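Local coordinates for colicin-D (Escherichia coli, PDB 5ZNM), which inhibits protein synthesis as a tRNA-cleaving toxin active against Escherichia coli and close relatives, this chain comprising its central domain and C-terminal tRNase domain, at residues Leu50-Ser56 / Tyr264-Ala269; Ala126-Ala132 / Ala276-Asn282; Gly192-Ile196 / Thr208-Pro213. All blocks are in the same frame, centred on the assembly; numbering follows the deposited sequence.

Interaction 1: Leu50-Ser56 / Tyr264-Ala269; sequences LNNTASS and YWRPDA
Arg-266 reaches across from strand 262-267 and puts its guanidinium group among the backbone carbonyls of Asn-51, Thr-53 and Ser-56, a worked example of an arginine side chain gripping the main chain of a turn. Its CG lies between the backbone N and the carbonyl carbon (chi1 61°), and the extended chain from there to NE carries the guanidinium to the turn. The straighter bond runs from Arg-266 NH2 to Ser-56 O (3.2 Å, 148° at the hydrogen), lying in the guanidinium plane and on a carbonyl lone pair. Arg-266 NH1 adds a weak bond to Asn-51 O (3.3 Å), while Thr-53 O sits over one face, 3.2 Å from Arg-266 CZ. The same Thr-53 O accepts the hydroxyl of Ser-56, OG to O 2.7 Å, which adds a side-chain bond within the turn. Glu-275 forms a salt bridge with Arg-266 NE and also accepts Ser-55 N, so the same carboxylate holds both the arginine and the turn.

Two waters extend the polar contact: one donates to both Asn-52 O and Pro-267 O, the other links Ser-56 O with Arg-266 NH1.

Packing fills the remainder. Leu-50 CD1 meets Tyr-264 CE1 at 3.8 Å, and Ala-54 CB presses on Ala-269 N (3.4 Å).

The type II beta turn Thr-53 to Ser-56 is thus clasped by an arginine of strand 262-267 where the chain passes from the mixed sheet into the five-stranded antiparallel one.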
# COMPACT_ATOMS: atom_id res chain seq x y z
N LEU A 50 10.07 13.35 -2.60
CA LEU A 50 9.86 12.03 -3.16
C LEU A 50 10.57 10.99 -2.30
O LEU A 50 11.73 11.18 -1.92
CB LEU A 50 10.42 11.95 -4.59
CG LEU A 50 9.73 12.76 -5.68
CD1 LEU A 50 10.67 12.97 -6.86
CD2 LEU A 50 8.46 12.01 -6.10
N ASN A 51 9.88 9.90 -1.99
CA ASN A 51 10.52 8.78 -1.32
C ASN A 51 10.90 7.73 -2.35
O ASN A 51 10.16 7.50 -3.30
CB ASN A 51 9.61 8.19 -0.25
CG ASN A 51 9.44 9.10 0.94
OD1 ASN A 51 10.30 9.95 1.21
ND2 ASN A 51 8.33 8.93 1.68
N ASN A 52 12.05 7.08 -2.16
CA ASN A 52 12.43 6.00 -3.06
C ASN A 52 11.88 4.64 -2.60
O ASN A 52 12.54 3.62 -2.76
CB ASN A 52 13.95 5.95 -3.25
CG ASN A 52 14.44 6.94 -4.31
OD1 ASN A 52 15.64 7.02 -4.61
ND2 ASN A 52 13.52 7.70 -4.88
N THR A 53 10.68 4.62 -2.02
CA THR A 53 9.92 3.40 -1.80
C THR A 53 9.55 2.77 -3.14
O THR A 53 8.81 3.36 -3.93
CB THR A 53 8.66 3.75 -1.02
OG1 THR A 53 9.02 4.59 0.09
CG2 THR A 53 7.96 2.49 -0.53
N ALA A 54 10.06 1.57 -3.41
CA ALA A 54 9.93 1.03 -4.76
C ALA A 54 8.48 0.66 -5.08
O ALA A 54 7.74 0.20 -4.20
CB ALA A 54 10.82 -0.19 -4.94
N SER A 55 8.09 0.88 -6.33
CA SER A 55 6.78 0.46 -6.84
C SER A 55 5.64 1.14 -6.10
O SER A 55 4.58 0.55 -5.90
CB SER A 55 6.62 -1.06 -6.78
OG SER A 55 7.56 -1.70 -7.64
N SER A 56 5.83 2.38 -5.67
CA SER A 56 4.84 3.04 -4.84
C SER A 56 4.17 4.18 -5.61
O SER A 56 4.72 4.71 -6.57
CB SER A 56 5.48 3.58 -3.55
OG SER A 56 6.45 4.59 -3.83
N TYR A 264 12.06 10.21 -13.35
CA TYR A 264 13.37 9.92 -12.78
C TYR A 264 13.43 8.43 -12.43
O TYR A 264 12.41 7.73 -12.43
CB TYR A 264 13.67 10.80 -11.55
CG TYR A 264 13.11 10.29 -10.25
CD1 TYR A 264 11.73 10.23 -10.03
CD2 TYR A 264 13.94 9.86 -9.24
CE1 TYR A 264 11.21 9.76 -8.84
CE2 TYR A 264 13.44 9.38 -8.04
CZ TYR A 264 12.08 9.34 -7.84
OH TYR A 264 11.59 8.85 -6.64
N TRP A 265 14.64 7.95 -12.15
CA TRP A 265 14.86 6.54 -11.82
C TRP A 265 15.18 6.38 -10.34
O TRP A 265 15.89 7.21 -9.77
CB TRP A 265 16.02 5.97 -12.64
CG TRP A 265 15.77 5.92 -14.09
CD1 TRP A 265 16.06 6.90 -15.00
CD2 TRP A 265 15.20 4.84 -14.82
NE1 TRP A 265 15.69 6.49 -16.26
CE2 TRP A 265 15.16 5.23 -16.18
CE3 TRP A 265 14.71 3.57 -14.46
CZ2 TRP A 265 14.65 4.41 -17.17
CZ3 TRP A 265 14.21 2.75 -15.46
CH2 TRP A 265 14.18 3.17 -16.80
N ARG A 266 14.67 5.32 -9.72
CA ARG A 266 15.02 4.90 -8.37
C ARG A 266 15.33 3.42 -8.38
O ARG A 266 14.95 2.70 -9.31
CB ARG A 266 13.90 5.18 -7.35
CG ARG A 266 12.58 4.45 -7.62
CD ARG A 266 11.47 4.87 -6.60
NE ARG A 266 10.16 4.37 -7.01
CZ ARG A 266 9.01 4.97 -6.73
NH1 ARG A 266 8.99 6.10 -6.03
NH2 ARG A 266 7.87 4.45 -7.17
N PRO A 267 16.03 2.92 -7.36
CA PRO A 267 16.27 1.48 -7.29
C PRO A 267 14.96 0.71 -7.23
O PRO A 267 13.94 1.20 -6.73
CB PRO A 267 17.09 1.30 -6.01
CG PRO A 267 17.77 2.63 -5.79
CD PRO A 267 16.72 3.65 -6.28
N ASP A 268 14.99 -0.51 -7.77
CA ASP A 268 13.81 -1.36 -7.68
C ASP A 268 13.70 -1.97 -6.28
O ASP A 268 14.51 -1.70 -5.38
CB ASP A 268 13.82 -2.42 -8.78
CG ASP A 268 15.01 -3.37 -8.70
OD1 ASP A 268 15.75 -3.37 -7.70
OD2 ASP A 268 15.20 -4.14 -9.67
N ALA A 269 12.65 -2.77 -6.08
CA ALA A 269 12.37 -3.30 -4.75
C ALA A 269 13.52 -4.17 -4.23
O ALA A 269 13.86 -4.12 -3.04
CB ALA A 269 11.05 -4.09 -4.77
O HOH W 1 14.10 1.97 -3.98
O HOH W 2 6.16 7.28 -6.27

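Interaction 2: Ala126-Ala132 / Ala276-Asn282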
# COMPACT_ATOMS: atom_id res chain seq x y z
N ALA A 126 1.94 20.71 -4.79
CA ALA A 126 1.61 19.29 -4.71
C ALA A 126 2.33 18.50 -5.80
O ALA A 126 2.67 19.03 -6.86
CB ALA A 126 0.10 19.05 -4.81
N MET A 127 2.49 17.20 -5.54
CA MET A 127 3.32 16.35 -6.38
C MET A 127 2.78 14.93 -6.29
O MET A 127 2.61 14.40 -5.19
CB MET A 127 4.79 16.41 -5.92
CG MET A 127 5.74 15.54 -6.73
SD MET A 127 7.47 15.83 -6.24
CE MET A 127 7.39 15.33 -4.53
N PHE A 128 2.50 14.34 -7.44
CA PHE A 128 1.93 13.01 -7.54
C PHE A 128 2.84 12.15 -8.40
O PHE A 128 3.33 12.61 -9.44
CB PHE A 128 0.52 13.06 -8.16
CG PHE A 128 -0.19 11.73 -8.17
CD1 PHE A 128 -0.73 11.20 -7.01
CD2 PHE A 128 -0.31 11.01 -9.35
CE1 PHE A 128 -1.38 9.97 -7.03
CE2 PHE A 128 -0.96 9.77 -9.37
CZ PHE A 128 -1.49 9.26 -8.21
N SER A 129 3.11 10.92 -7.96
CA SER A 129 4.10 10.12 -8.67
C SER A 129 3.72 8.65 -8.63
O SER A 129 3.12 8.17 -7.66
CB SER A 129 5.51 10.30 -8.10
OG SER A 129 5.52 9.96 -6.72
N LEU A 130 4.07 7.94 -9.70
CA LEU A 130 3.79 6.51 -9.81
C LEU A 130 4.72 5.94 -10.87
O LEU A 130 5.37 6.67 -11.61
CB LEU A 130 2.34 6.22 -10.19
CG LEU A 130 1.55 7.05 -11.22
CD1 LEU A 130 2.35 7.50 -12.40
CD2 LEU A 130 0.35 6.26 -11.70
N SER A 131 4.74 4.61 -10.96
CA SER A 131 5.63 3.94 -11.90
C SER A 131 5.34 4.40 -13.32
O SER A 131 4.19 4.45 -13.76
CB SER A 131 5.49 2.43 -11.79
OG SER A 131 6.05 1.99 -10.56
N ALA A 132 6.41 4.73 -14.05
CA ALA A 132 6.25 5.26 -15.39
C ALA A 132 5.97 4.16 -16.40
O ALA A 132 5.33 4.42 -17.42
CB ALA A 132 7.51 6.02 -15.81
N ALA A 276 11.53 3.28 -13.41
CA ALA A 276 11.22 4.65 -13.79
C ALA A 276 9.96 5.13 -13.08
O ALA A 276 8.98 4.38 -12.95
CB ALA A 276 11.04 4.76 -15.31
N VAL A 277 9.99 6.37 -12.61
CA VAL A 277 8.90 6.99 -11.87
C VAL A 277 8.47 8.24 -12.63
O VAL A 277 9.30 9.09 -12.95
CB VAL A 277 9.34 7.36 -10.44
CG1 VAL A 277 8.18 7.91 -9.62
CG2 VAL A 277 9.99 6.17 -9.74
N TYR A 278 7.17 8.35 -12.89
CA TYR A 278 6.60 9.52 -13.55
C TYR A 278 6.05 10.44 -12.47
O TYR A 278 5.34 9.99 -11.57
CB TYR A 278 5.51 9.10 -14.54
CG TYR A 278 4.77 10.25 -15.20
CD1 TYR A 278 5.44 11.24 -15.91
CD2 TYR A 278 3.38 10.33 -15.12
CE1 TYR A 278 4.76 12.28 -16.52
CE2 TYR A 278 2.68 11.39 -15.73
CZ TYR A 278 3.38 12.35 -16.42
OH TYR A 278 2.71 13.38 -17.02
N VAL A 279 6.41 11.72 -12.54
CA VAL A 279 6.12 12.68 -11.47
C VAL A 279 5.39 13.87 -12.08
O VAL A 279 5.78 14.38 -13.14
CB VAL A 279 7.42 13.11 -10.76
CG1 VAL A 279 7.10 14.07 -9.62
CG2 VAL A 279 8.17 11.87 -10.23
N MET A 280 4.33 14.31 -11.41
CA MET A 280 3.48 15.40 -11.91
C MET A 280 3.33 16.44 -10.82
O MET A 280 3.12 16.09 -9.65
CB MET A 280 2.07 14.89 -12.32
CG MET A 280 2.05 13.88 -13.44
SD MET A 280 0.67 12.72 -13.33
CE MET A 280 1.39 11.33 -12.46
N LEU A 281 3.41 17.71 -11.20
CA LEU A 281 3.32 18.80 -10.24
C LEU A 281 2.09 19.64 -10.53
O LEU A 281 1.46 19.53 -11.59
CB LEU A 281 4.58 19.67 -10.26
CG LEU A 281 5.67 19.29 -9.24
CD1 LEU A 281 6.44 18.11 -9.72
CD2 LEU A 281 6.60 20.46 -8.95
N ASN A 282 1.71 20.45 -9.55
CA ASN A 282 0.59 21.36 -9.76
C ASN A 282 0.93 22.39 -10.83
O ASN A 282 2.09 22.82 -10.97
CB ASN A 282 0.21 22.08 -8.46
CG ASN A 282 1.36 22.88 -7.89
OD1 ASN A 282 2.25 22.31 -7.25
ND2 ASN A 282 1.36 24.20 -8.11
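Val-279 works as a two-pronged bump between Met-127 and Ser-129 on one face of the paired strands. One prong, Val-279 CG1, presses on Met-127 CG at 3.5 Å and also meets its sulfur. The other, Val-279 CG2, rests against Ser-129 CB (3.8 Å). Next along, Leu-281 CD1 joins it at Met-127 CG, so the start of the methionine chain rests against the valine and the leucine side by side before its thioether end bends away.

Relief on the opposite face is bolder. Met-280 lies side by side with Phe-128, and its last bend (chi3 -94°) turns the methyl in against the ring edge, CE to Phe-128 CD2 3.6 Å. The same methyl touches Leu-130 CD1 at 3.9 Å, filling the hollow between the aromatic ring and the leucine. Leu-130 CD1 in turn meets the edge of the Tyr-278 ring, at CD2, 4.1 Å away.

The backbones beneath are the middle strand and its neighbour in a five-stranded antiparallel sheet, their directions 157° apart, in which strand 56-61 flanks 126-131 and strand 262-267 flanks 274-281. Phe-128 with Met-280 and Leu-130 with Tyr-278 are the hydrogen-bonded pairs, each closed by two N-H...O bonds. The tyrosine hydroxyl leaves the strand pair altogether to bond with Asp-261 and Gly-155 N.

The two ends differ. Past the last bridge, Ala-132 drops its methyl into a notch between Ala-276 CB (3.8 Å) and Tyr-278 CB, and its N-H points almost straight, at 179°, to Ala-276 O. At the other end Asn-282 folds its side chain back so that OD1 accepts Ala-126 N at 3.0 Å, with the donor lying above the amide plane.

Interaction 3: Gly192-Ile196 / Thr208-Pro213; sequences GLDKI and TILVNP
Ile-209 N gives its hydrogen to Ile-196 O across 2.8 Å in a nearly straight bond (170°), and the return bond from Ile-196 N to Ile-209 O completes the pair. Two residues on, Asp-194 and Val-211 form the next hydrogen-bonded pair of this antiparallel beta hairpin, strands 194-198 and 207-212. There too both N-H groups are paired with the facing carbonyl.

On the face bearing the isoleucines, Ile-196 CD1 packs on Val-211 CG2 at 3.9 Å, and Val-211 CB also meets Asp-194 CB at 3.7 Å. Phe-262 and Tyr-264 cover Ile-196 from the neighbouring sheet. On the opposite face Leu-210 packs on helix 32-42, while Lys-195 is exposed; it starts out with CG anti to the backbone N (chi1 -178°), which lays its methylenes across Thr-208. The fit is tight, with Lys-195 CD 3.5 Å from Thr-208 CG2.

Where the hairpin strands give way to loop, Pro-213 CG lies against Gly-192 O (3.3 Å), an oxygen hydrogen-bonded to Tyr-30 OH. Leu-193 CD2 reaches over the backbone to Asn-212 CA (4.0 Å), and the side chain also packs on Ala-38 and Met-42 of helix 32-42.

Asp-194 OD2 touches Pro-213 CB at 3.7 Å, while OD1 has a salt bridge to Arg-187. A carboxylate oxygen of a buried aspartate set against proline carbons, with an arginine as partner, would probably stay ionised.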
# COMPACT_ATOMS: atom_id res chain seq x y z
N GLY A 192 22.95 13.36 2.72
CA GLY A 192 22.55 12.05 2.24
C GLY A 192 21.23 12.02 1.51
O GLY A 192 20.70 10.93 1.26
N LEU A 193 20.66 13.18 1.17
CA LEU A 193 19.46 13.29 0.35
C LEU A 193 19.84 13.58 -1.10
O LEU A 193 20.96 14.00 -1.40
CB LEU A 193 18.53 14.41 0.84
CG LEU A 193 18.00 14.33 2.27
CD1 LEU A 193 17.25 15.62 2.64
CD2 LEU A 193 17.12 13.09 2.47
N ASP A 194 18.90 13.36 -2.00
CA ASP A 194 19.10 13.73 -3.39
C ASP A 194 18.24 14.95 -3.71
O ASP A 194 17.29 15.28 -3.00
CB ASP A 194 18.76 12.58 -4.33
CG ASP A 194 19.69 11.40 -4.14
OD1 ASP A 194 20.92 11.58 -4.29
OD2 ASP A 194 19.18 10.31 -3.82
N LYS A 195 18.60 15.62 -4.80
CA LYS A 195 17.86 16.80 -5.21
C LYS A 195 17.63 16.75 -6.71
O LYS A 195 18.56 16.50 -7.48
CB LYS A 195 18.61 18.08 -4.83
CG LYS A 195 17.89 19.38 -5.18
CD LYS A 195 18.51 20.56 -4.42
CE LYS A 195 18.47 21.85 -5.21
NZ LYS A 195 18.95 23.01 -4.41
N ILE A 196 16.38 16.99 -7.10
CA ILE A 196 16.00 17.20 -8.49
C ILE A 196 15.56 18.65 -8.64
O ILE A 196 14.87 19.19 -7.77
CB ILE A 196 14.87 16.22 -8.89
CG1 ILE A 196 15.43 14.80 -9.02
CG2 ILE A 196 14.20 16.65 -10.18
CD1 ILE A 196 14.34 13.73 -8.96
N THR A 208 12.90 23.10 -6.52
CA THR A 208 13.69 22.04 -5.91
C THR A 208 12.78 20.93 -5.37
O THR A 208 11.83 21.22 -4.64
CB THR A 208 14.51 22.62 -4.77
OG1 THR A 208 15.48 23.53 -5.31
CG2 THR A 208 15.18 21.50 -4.00
N ILE A 209 13.07 19.68 -5.72
CA ILE A 209 12.37 18.53 -5.16
C ILE A 209 13.39 17.68 -4.44
O ILE A 209 14.44 17.37 -5.01
CB ILE A 209 11.65 17.70 -6.25
CG1 ILE A 209 10.58 18.55 -6.94
CG2 ILE A 209 11.04 16.42 -5.66
CD1 ILE A 209 10.26 18.07 -8.32
N LEU A 210 13.13 17.38 -3.18
CA LEU A 210 14.02 16.54 -2.39
C LEU A 210 13.69 15.07 -2.63
O LEU A 210 12.54 14.71 -2.89
CB LEU A 210 13.88 16.86 -0.90
CG LEU A 210 14.22 18.30 -0.51
CD1 LEU A 210 13.93 18.55 0.96
CD2 LEU A 210 15.68 18.61 -0.82
N VAL A 211 14.70 14.21 -2.53
CA VAL A 211 14.46 12.77 -2.63
C VAL A 211 15.07 12.12 -1.40
O VAL A 211 16.26 12.29 -1.14
CB VAL A 211 15.06 12.17 -3.91
CG1 VAL A 211 14.74 10.70 -4.00
CG2 VAL A 211 14.54 12.87 -5.15
N ASN A 212 14.24 11.41 -0.64
CA ASN A 212 14.74 10.58 0.44
C ASN A 212 15.11 9.22 -0.16
O ASN A 212 14.21 8.48 -0.55
CB ASN A 212 13.68 10.42 1.54
CG ASN A 212 14.20 9.67 2.75
OD1 ASN A 212 15.25 9.02 2.72
ND2 ASN A 212 13.42 9.73 3.83
N PRO A 213 16.38 8.87 -0.29
CA PRO A 213 16.74 7.63 -0.97
C PRO A 213 16.50 6.38 -0.15
O PRO A 213 16.63 5.29 -0.71
CB PRO A 213 18.24 7.81 -1.27
CG PRO A 213 18.72 8.75 -0.27
CD PRO A 213 17.57 9.62 0.15

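Leu-50 ties interaction 1 to interaction 3: its N and O lie 2.8 Å from Leu-210 O and Asn-212 N respectively, both probable hydrogen bonds, adding strand 49-51 parallel to strand 207-212, with centres about 12 Å apart. Toward interaction 2, about 11 Å away between centres, Tyr-264 O and Val-277 N (2.8 Å) continue the antiparallel sheet. Interactions 2 and 3, centres about 14 Å apart, belong to different sheets and meet through side chains, as at Met-127 SD and Ile-209 CG2 (3.7 Å). Glycerol, probably from the crystallisation liquor, is bonded to Asn-52, and glycerol also lies near Asp-194. Segment 264-269, most of 276-282 and the hairpin fall in the S-type pyocin family region; the colicin D region lies later.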